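Side-chain contacts in flagellar hook associated protein type 3 FlgL (Legionella pneumophila subsp. pneumophila, PDB 5YTI), which probably serves as a structural junction protein of the bacterial flagellum, forming part of the joint between the hook and the flagellin filament: residues V213-E216 with A217-V220; A319-T322 with E323-Q326; A68-S71 with A72-E76. All coordinates share one frame; numbering follows the deposited sequence.

Contact 1 (V213-E216 with A217-V220); sequences VTNE and AAFV
Asn215 and Ala218 meet across two overlapping beta turns, 215-218 and 216-219, the second of type I, in the loop that leads from strand 207-213 to strand 224-230. With CG anti to the backbone N (chi1 -174°), the Asn215 amide is carried over the first turn. There Asn215 OD1 accepts the backbone N-H of Ala218 at 3.0 Å. The donor stands above the amide's carbonyl plane, 49° out of it, rather than on a lone pair. The same N-H also makes a weak, bent bond to Asn215 O, so side chain and main chain of one residue hold it together. The methyl of Ala218 lies against this amide, with CB 3.7 Å from Asn215 OD1. The second turn is closed by a weak bond from Phe219 N to Glu216 O, 3.4 Å long.

Glu216 and Phe219 run side by side and point the same way, with carboxylate and ring planes 47° apart. Glu216 is bent at chi2, and its OE1 comes obliquely to the ring, 4.2 Å from Phe219 CD2. That carboxylate is salt-bridged to Arg192, which also makes a cation-pi contact with the Phe219 ring; aromatic and acid thus share one cation. Glu216 OE1 also lies near Asp332 of the second subunit, a like charge whose effect Arg192 would be expected to offset. The neighbouring subunit packs on this buried side of the loop, with its Ala329 on Glu216 and its Asp332 on Phe219. Val213, at the end of the incoming strand, crosses Phe219 at about a right angle. One methyl does the touching: Val213 CG2 approaches the ring obliquely, 3.8 Å from Phe219 CD1.

Contact 2 (A319-T322 with E323-Q326); sequences ATQT and ENNQ
Residues 319-326 form one continuous piece of the long helix 316-374, in which Asn324 N bonds to Thr320 O at 2.8 Å and Asn325 N bonds to Gln321 O at 2.9 Å, both in the i to i+4 pattern. Above this backbone, Gln321 and Asn324 reach for each other one turn apart. Gln321 starts with CG anti to the backbone N (chi1 -159°) and then folds at chi2, which brings its amide back over the following turn. Asn324 ND2 meets Gln321 OE1 at 2.9 Å in a nearly straight bond, the two amide planes standing 57° apart. The position of that nitrogen is less certain, because the model sets it too close to the methyl of Thr320. Further along, Gln326 CG lies 3.4 Å from Thr322 O.

Asn324 OD1 accepts from Gln94 NE2 near the end of helix 49-96, and ND2, as modelled, points to Ala97 O just beyond it. Glu323 forms a salt bridge with Arg302 of helix 296-307, while Gln326 OE1 accepts the backbone N-H of Ile195 in strand 193-197.

Polar side chains near the beginning of helix 316-374 thus tie it to both neighbouring helices and to a strand. For the buried amide of Asn324, the oxygen is held by Gln94 NE2; the two bonds of ND2, to Gln321 OE1 and Ala97 O, are doubtful, but if its place is right they would also limit the rotation of the amide.

Contact 3 (A68-S71 with A72-E76); sequences AADS and ALRLE
Segments 68-71 and 72-76 run on without a break as regular alpha helix, with i to i+4 bonds from Ala72 N to Ala68 O, from Leu73 N to Ala69 O (3.0 Å) and from Leu75 N to Ser71 O; the one from Arg74 N to Asp70 O is weak. Asp70 and Arg74, one turn apart, carry the side-chain contact. They lie side by side and point the same way, with carboxylate and guanidinium planes 37° apart. This is the i, i+4 salt bridge of a long helix, here helix 49-96 within the flagellin N-terminal helical region. A single carboxylate oxygen does the work: Asp70 OD1 takes the NE-H of Arg74 at 2.8 Å, nearly along its own C-O axis and 19° out of the guanidinium plane, with a weak bond from Arg74 NH1 at 3.2 Å. Arg74 CG, anti to the carbonyl carbon (chi1 -75°), passes 3.5 Å from Asp70 O before the chain bends at chi3. Arg74 NH1 has a second, long and weak ion pair with Glu353 of helix 316-374, and Leu73 packs on Arg348 and Leu349 of that helix.

From the N-terminal side the chain first makes contact 3, part-way along helix 49-96, then contact 1 after strand 207-213, and last contact 2 near the start of helix 316-374. Each is local to one continuous piece of chain, so they follow in series and none nests in or crosses another; only contact 1 turns the chain, on its way to strand 224-230. Contact 3 faces a later part of helix 316-374, while contact 2 faces the end of helix 49-96, helix 296-307 and strands 193-197 and 207-213. Contact 3 lies about 40 Å from contact 2 and about 41 Å from contact 1 between centres; contacts 1 and 2 come within about 11 Å at their nearest atoms.

Contact 1 (V213-E216 with A217-V220)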
ATOM      1  N   VAL A 213     -11.533  -0.253   9.048  1.00 79.14           N
ATOM      2  CA  VAL A 213     -11.631  -1.589   9.601  1.00 78.99           C
ATOM      3  C   VAL A 213     -11.472  -1.516  11.123  1.00 82.06           C
ATOM      4  O   VAL A 213     -10.404  -1.090  11.618  1.00 84.66           O
ATOM      5  CB  VAL A 213     -10.513  -2.492   9.065  1.00 77.50           C
ATOM      6  CG1 VAL A 213     -10.530  -3.849   9.776  1.00 76.26           C
ATOM      7  CG2 VAL A 213     -10.633  -2.631   7.556  1.00 76.92           C
ATOM      8  N   THR A 214     -12.521  -1.933  11.842  1.00 81.68           N
ATOM      9  CA  THR A 214     -12.555  -1.895  13.297  1.00 82.49           C
ATOM     10  C   THR A 214     -12.393  -3.278  13.882  1.00 84.51           C
ATOM     11  O   THR A 214     -11.997  -3.408  15.033  1.00 91.67           O
ATOM     12  CB  THR A 214     -13.890  -1.356  13.863  1.00 82.05           C
ATOM     13  OG1 THR A 214     -14.930  -2.279  13.555  1.00 84.43           O
ATOM     14  CG2 THR A 214     -14.250   0.002  13.305  1.00 81.31           C
ATOM     15  N   ASN A 215     -12.720  -4.323  13.126  1.00 82.65           N
ATOM     16  CA  ASN A 215     -12.481  -5.660  13.617  1.00 79.26           C
ATOM     17  C   ASN A 215     -11.778  -6.556  12.571  1.00 78.29           C
ATOM     18  O   ASN A 215     -12.396  -7.188  11.733  1.00 74.73           O
ATOM     19  CB  ASN A 215     -13.790  -6.230  14.139  1.00 80.14           C
ATOM     20  CG  ASN A 215     -13.616  -7.569  14.817  1.00 81.76           C
ATOM     21  OD1 ASN A 215     -12.819  -8.407  14.362  1.00 85.62           O
ATOM     22  ND2 ASN A 215     -14.374  -7.800  15.886  1.00 80.31           N
ATOM     23  N   GLU A 216     -10.458  -6.613  12.671  1.00 79.34           N
ATOM     24  CA  GLU A 216      -9.620  -7.329  11.719  1.00 80.23           C
ATOM     25  C   GLU A 216     -10.011  -8.793  11.516  1.00 84.20           C
ATOM     26  O   GLU A 216      -9.884  -9.329  10.394  1.00 91.17           O
ATOM     27  CB  GLU A 216      -8.166  -7.267  12.151  1.00 79.54           C
ATOM     28  CG  GLU A 216      -7.217  -7.658  11.063  1.00 80.17           C
ATOM     29  CD  GLU A 216      -7.327  -6.740   9.865  1.00 81.88           C
ATOM     30  OE1 GLU A 216      -7.546  -7.269   8.769  1.00 84.98           O
ATOM     31  OE2 GLU A 216      -7.209  -5.498  10.008  1.00 84.12           O
ATOM     32  N   ALA A 217     -10.483  -9.453  12.569  1.00 84.14           N
ATOM     33  CA  ALA A 217     -10.906 -10.857  12.433  1.00 83.83           C
ATOM     34  C   ALA A 217     -12.216 -10.979  11.683  1.00 81.65           C
ATOM     35  O   ALA A 217     -12.393 -11.929  10.946  1.00 79.28           O
ATOM     36  CB  ALA A 217     -11.024 -11.556  13.786  1.00 84.83           C
ATOM     37  N   ALA A 218     -13.135 -10.036  11.881  1.00 79.85           N
ATOM     38  CA  ALA A 218     -14.412 -10.101  11.169  1.00 80.24           C
ATOM     39  C   ALA A 218     -14.311  -9.657   9.682  1.00 82.60           C
ATOM     40  O   ALA A 218     -15.285  -9.770   8.949  1.00 84.19           O
ATOM     41  CB  ALA A 218     -15.448  -9.265  11.897  1.00 79.57           C
ATOM     42  N   PHE A 219     -13.135  -9.164   9.263  1.00 81.26           N
ATOM     43  CA  PHE A 219     -12.947  -8.482   7.997  1.00 79.25           C
ATOM     44  C   PHE A 219     -13.047  -9.440   6.833  1.00 80.76           C
ATOM     45  O   PHE A 219     -12.491 -10.532   6.890  1.00 80.90           O
ATOM     46  CB  PHE A 219     -11.570  -7.847   7.962  1.00 78.23           C
ATOM     47  CG  PHE A 219     -11.183  -7.302   6.612  1.00 79.17           C
ATOM     48  CD1 PHE A 219     -11.636  -6.070   6.187  1.00 78.74           C
ATOM     49  CD2 PHE A 219     -10.343  -8.018   5.774  1.00 80.43           C
ATOM     50  CE1 PHE A 219     -11.253  -5.569   4.966  1.00 78.41           C
ATOM     51  CE2 PHE A 219      -9.964  -7.525   4.536  1.00 79.54           C
ATOM     52  CZ  PHE A 219     -10.436  -6.305   4.130  1.00 79.68           C
ATOM     53  N   VAL A 220     -13.743  -9.022   5.775  1.00 80.06           N
ATOM     54  CA  VAL A 220     -13.827  -9.821   4.553  1.00 81.30           C
ATOM     55  C   VAL A 220     -13.619  -8.960   3.297  1.00 80.51           C
ATOM     56  O   VAL A 220     -14.431  -8.080   2.968  1.00 79.29           O
ATOM     57  CB  VAL A 220     -15.178 -10.576   4.437  1.00 81.86           C
ATOM     58  CG1 VAL A 220     -15.195 -11.395   3.155  1.00 81.31           C
ATOM     59  CG2 VAL A 220     -15.411 -11.464   5.647  1.00 79.88           C
TER

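Contact 2 (A319-T322 with E323-Q326)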
ATOM      1  N   ALA A 319     -22.213  14.941  -4.190  1.00101.96           N
ATOM      2  CA  ALA A 319     -21.500  13.978  -5.041  1.00102.64           C
ATOM      3  C   ALA A 319     -20.012  14.295  -5.017  1.00 98.54           C
ATOM      4  O   ALA A 319     -19.194  13.508  -5.470  1.00 98.29           O
ATOM      5  CB  ALA A 319     -22.041  13.979  -6.474  1.00102.42           C
ATOM      6  N   THR A 320     -19.700  15.460  -4.474  1.00 97.61           N
ATOM      7  CA  THR A 320     -18.344  15.881  -4.172  1.00 98.17           C
ATOM      8  C   THR A 320     -17.803  15.263  -2.897  1.00 98.57           C
ATOM      9  O   THR A 320     -16.636  14.849  -2.873  1.00100.35           O
ATOM     10  CB  THR A 320     -18.335  17.396  -3.944  1.00100.01           C
ATOM     11  OG1 THR A 320     -18.525  18.036  -5.191  1.00102.04           O
ATOM     12  CG2 THR A 320     -17.051  17.887  -3.336  1.00102.17           C
ATOM     13  N   GLN A 321     -18.634  15.225  -1.841  1.00 96.08           N
ATOM     14  CA  GLN A 321     -18.139  14.935  -0.500  1.00 93.36           C
ATOM     15  C   GLN A 321     -17.659  13.504  -0.401  1.00 89.43           C
ATOM     16  O   GLN A 321     -16.568  13.240   0.076  1.00 88.59           O
ATOM     17  CB  GLN A 321     -19.188  15.241   0.575  1.00 96.13           C
ATOM     18  CG  GLN A 321     -18.610  15.462   1.983  1.00 98.14           C
ATOM     19  CD  GLN A 321     -17.874  16.797   2.124  1.00101.01           C
ATOM     20  OE1 GLN A 321     -16.916  17.090   1.375  1.00 99.08           O
ATOM     21  NE2 GLN A 321     -18.321  17.624   3.085  1.00100.41           N
ATOM     22  N   THR A 322     -18.442  12.566  -0.890  1.00 88.15           N
ATOM     23  CA  THR A 322     -18.029  11.183  -0.779  1.00 87.51           C
ATOM     24  C   THR A 322     -16.594  10.944  -1.246  1.00 87.67           C
ATOM     25  O   THR A 322     -15.823  10.196  -0.609  1.00 89.30           O
ATOM     26  CB  THR A 322     -18.929  10.299  -1.610  1.00 86.46           C
ATOM     27  OG1 THR A 322     -20.283  10.445  -1.160  1.00 84.82           O
ATOM     28  CG2 THR A 322     -18.466   8.854  -1.478  1.00 86.55           C
ATOM     29  N   GLU A 323     -16.283  11.568  -2.377  1.00 86.71           N
ATOM     30  CA  GLU A 323     -14.982  11.510  -2.998  1.00 86.32           C
ATOM     31  C   GLU A 323     -13.991  12.456  -2.297  1.00 86.46           C
ATOM     32  O   GLU A 323     -12.827  12.138  -2.218  1.00 87.90           O
ATOM     33  CB  GLU A 323     -15.112  11.813  -4.503  1.00 87.12           C
ATOM     34  CG  GLU A 323     -13.841  12.273  -5.241  1.00 89.27           C
ATOM     35  CD  GLU A 323     -13.037  11.182  -5.985  1.00 89.27           C
ATOM     36  OE1 GLU A 323     -13.223   9.969  -5.711  1.00 83.49           O
ATOM     37  OE2 GLU A 323     -12.175  11.559  -6.849  1.00 89.83           O
ATOM     38  N   ASN A 324     -14.424  13.607  -1.783  1.00 86.20           N
ATOM     39  CA  ASN A 324     -13.512  14.460  -0.999  1.00 83.22           C
ATOM     40  C   ASN A 324     -12.912  13.658   0.144  1.00 83.79           C
ATOM     41  O   ASN A 324     -11.692  13.638   0.287  1.00 85.20           O
ATOM     42  CB  ASN A 324     -14.209  15.670  -0.377  1.00 82.36           C
ATOM     43  CG  ASN A 324     -14.370  16.840  -1.326  1.00 82.38           C
ATOM     44  OD1 ASN A 324     -13.613  17.028  -2.299  1.00 82.80           O
ATOM     45  ND2 ASN A 324     -15.359  17.672  -1.016  1.00 81.34           N
ATOM     46  N   ASN A 325     -13.765  13.022   0.961  1.00 83.87           N
ATOM     47  CA  ASN A 325     -13.330  12.197   2.093  1.00 82.86           C
ATOM     48  C   ASN A 325     -12.297  11.160   1.707  1.00 80.41           C
ATOM     49  O   ASN A 325     -11.377  10.842   2.498  1.00 79.32           O
ATOM     50  CB  ASN A 325     -14.496  11.428   2.677  1.00 86.05           C
ATOM     51  CG  ASN A 325     -15.321  12.259   3.594  1.00 89.35           C
ATOM     52  OD1 ASN A 325     -15.819  13.289   3.169  1.00 94.83           O
ATOM     53  ND2 ASN A 325     -15.453  11.840   4.873  1.00 89.11           N
ATOM     54  N   GLN A 326     -12.474  10.603   0.511  1.00 76.31           N
ATOM     55  CA  GLN A 326     -11.549   9.577   0.029  1.00 76.81           C
ATOM     56  C   GLN A 326     -10.221  10.220  -0.281  1.00 77.42           C
ATOM     57  O   GLN A 326      -9.177   9.734   0.129  1.00 79.81           O
ATOM     58  CB  GLN A 326     -12.101   8.828  -1.206  1.00 74.63           C
ATOM     59  CG  GLN A 326     -13.321   7.974  -0.890  1.00 74.08           C
ATOM     60  CD  GLN A 326     -12.958   6.576  -0.489  1.00 71.95           C
ATOM     61  OE1 GLN A 326     -12.289   5.891  -1.252  1.00 70.50           O
ATOM     62  NE2 GLN A 326     -13.415   6.122   0.689  1.00 72.64           N
TER

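Contact 3 (A68-S71 with A72-E76)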
ATOM      1  N   ALA A  68      30.141   8.766  -0.073  1.00 86.75           N
ATOM      2  CA  ALA A  68      29.270   8.943  -1.245  1.00 86.17           C
ATOM      3  C   ALA A  68      27.828   8.558  -0.957  1.00 87.61           C
ATOM      4  O   ALA A  68      26.886   9.112  -1.528  1.00 88.57           O
ATOM      5  CB  ALA A  68      29.786   8.133  -2.418  1.00 84.70           C
ATOM      6  N   ALA A  69      27.660   7.581  -0.080  1.00 89.12           N
ATOM      7  CA  ALA A  69      26.334   7.154   0.345  1.00 88.99           C
ATOM      8  C   ALA A  69      25.678   8.231   1.200  1.00 88.40           C
ATOM      9  O   ALA A  69      24.556   8.673   0.941  1.00 89.65           O
ATOM     10  CB  ALA A  69      26.442   5.864   1.134  1.00 89.44           C
ATOM     11  N   ASP A  70      26.405   8.649   2.224  1.00 86.33           N
ATOM     12  CA  ASP A  70      25.984   9.722   3.087  1.00 86.69           C
ATOM     13  C   ASP A  70      25.492  10.880   2.247  1.00 87.00           C
ATOM     14  O   ASP A  70      24.522  11.514   2.598  1.00 91.18           O
ATOM     15  CB  ASP A  70      27.145  10.157   3.978  1.00 90.72           C
ATOM     16  CG  ASP A  70      26.694  10.753   5.293  1.00 94.49           C
ATOM     17  OD1 ASP A  70      26.200  11.907   5.258  1.00 91.45           O
ATOM     18  OD2 ASP A  70      26.887  10.084   6.355  1.00 99.78           O
ATOM     19  N   SER A  71      26.122  11.146   1.112  1.00 96.03           N
ATOM     20  CA  SER A  71      25.748  12.328   0.333  1.00 94.28           C
ATOM     21  C   SER A  71      24.542  12.162  -0.565  1.00 93.96           C
ATOM     22  O   SER A  71      23.696  13.068  -0.635  1.00 92.06           O
ATOM     23  CB  SER A  71      26.928  12.823  -0.472  1.00 92.56           C
ATOM     24  OG  SER A  71      27.634  13.691   0.374  1.00 92.95           O
ATOM     25  N   ALA A  72      24.474  11.020  -1.254  1.00 93.31           N
ATOM     26  CA  ALA A  72      23.332  10.686  -2.112  1.00 90.37           C
ATOM     27  C   ALA A  72      22.047  10.643  -1.292  1.00 87.00           C
ATOM     28  O   ALA A  72      20.994  11.041  -1.763  1.00 83.50           O
ATOM     29  CB  ALA A  72      23.558   9.348  -2.816  1.00 90.45           C
ATOM     30  N   LEU A  73      22.156  10.159  -0.062  1.00 86.86           N
ATOM     31  CA  LEU A  73      21.009  10.012   0.813  1.00 88.91           C
ATOM     32  C   LEU A  73      20.500  11.337   1.370  1.00 88.27           C
ATOM     33  O   LEU A  73      19.305  11.546   1.464  1.00 85.70           O
ATOM     34  CB  LEU A  73      21.345   9.065   1.970  1.00 91.30           C
ATOM     35  CG  LEU A  73      20.847   7.617   1.881  1.00 92.60           C
ATOM     36  CD1 LEU A  73      21.066   6.966   0.520  1.00 93.07           C
ATOM     37  CD2 LEU A  73      21.515   6.807   2.975  1.00 93.48           C
ATOM     38  N   ARG A  74      21.402  12.227   1.751  1.00 91.72           N
ATOM     39  CA  ARG A  74      21.003  13.557   2.205  1.00 94.54           C
ATOM     40  C   ARG A  74      20.396  14.415   1.069  1.00 93.57           C
ATOM     41  O   ARG A  74      19.443  15.168   1.307  1.00 92.24           O
ATOM     42  CB  ARG A  74      22.175  14.272   2.880  1.00 98.33           C
ATOM     43  CG  ARG A  74      22.470  13.751   4.286  1.00101.85           C
ATOM     44  CD  ARG A  74      23.468  14.626   5.056  1.00106.29           C
ATOM     45  NE  ARG A  74      24.270  13.837   5.997  1.00111.46           N
ATOM     46  CZ  ARG A  74      23.929  13.546   7.253  1.00114.79           C
ATOM     47  NH1 ARG A  74      24.738  12.793   8.006  1.00119.07           N
ATOM     48  NH2 ARG A  74      22.790  13.999   7.760  1.00115.86           N
ATOM     49  N   LEU A  75      20.930  14.288  -0.149  1.00 92.02           N
ATOM     50  CA  LEU A  75      20.329  14.912  -1.332  1.00 92.80           C
ATOM     51  C   LEU A  75      18.888  14.399  -1.509  1.00 92.88           C
ATOM     52  O   LEU A  75      17.953  15.177  -1.745  1.00 94.19           O
ATOM     53  CB  LEU A  75      21.171  14.607  -2.576  1.00 94.48           C
ATOM     54  CG  LEU A  75      21.310  15.690  -3.646  1.00 96.16           C
ATOM     55  CD1 LEU A  75      21.941  16.933  -3.045  1.00 98.44           C
ATOM     56  CD2 LEU A  75      22.155  15.189  -4.814  1.00 97.48           C
ATOM     57  N   GLU A  76      18.725  13.084  -1.359  1.00 92.67           N
ATOM     58  CA  GLU A  76      17.424  12.409  -1.399  1.00 90.16           C
ATOM     59  C   GLU A  76      16.497  12.787  -0.210  1.00 91.11           C
ATOM     60  O   GLU A  76      15.297  12.845  -0.372  1.00 90.72           O
ATOM     61  CB  GLU A  76      17.629  10.888  -1.459  1.00 87.83           C
ATOM     62  CG  GLU A  76      16.378  10.115  -1.848  1.00 88.86           C
ATOM     63  CD  GLU A  76      16.368   8.657  -1.396  1.00 88.22           C
ATOM     64  OE1 GLU A  76      15.375   8.247  -0.761  1.00 85.56           O
ATOM     65  OE2 GLU A  76      17.332   7.912  -1.692  1.00 93.25           O
TER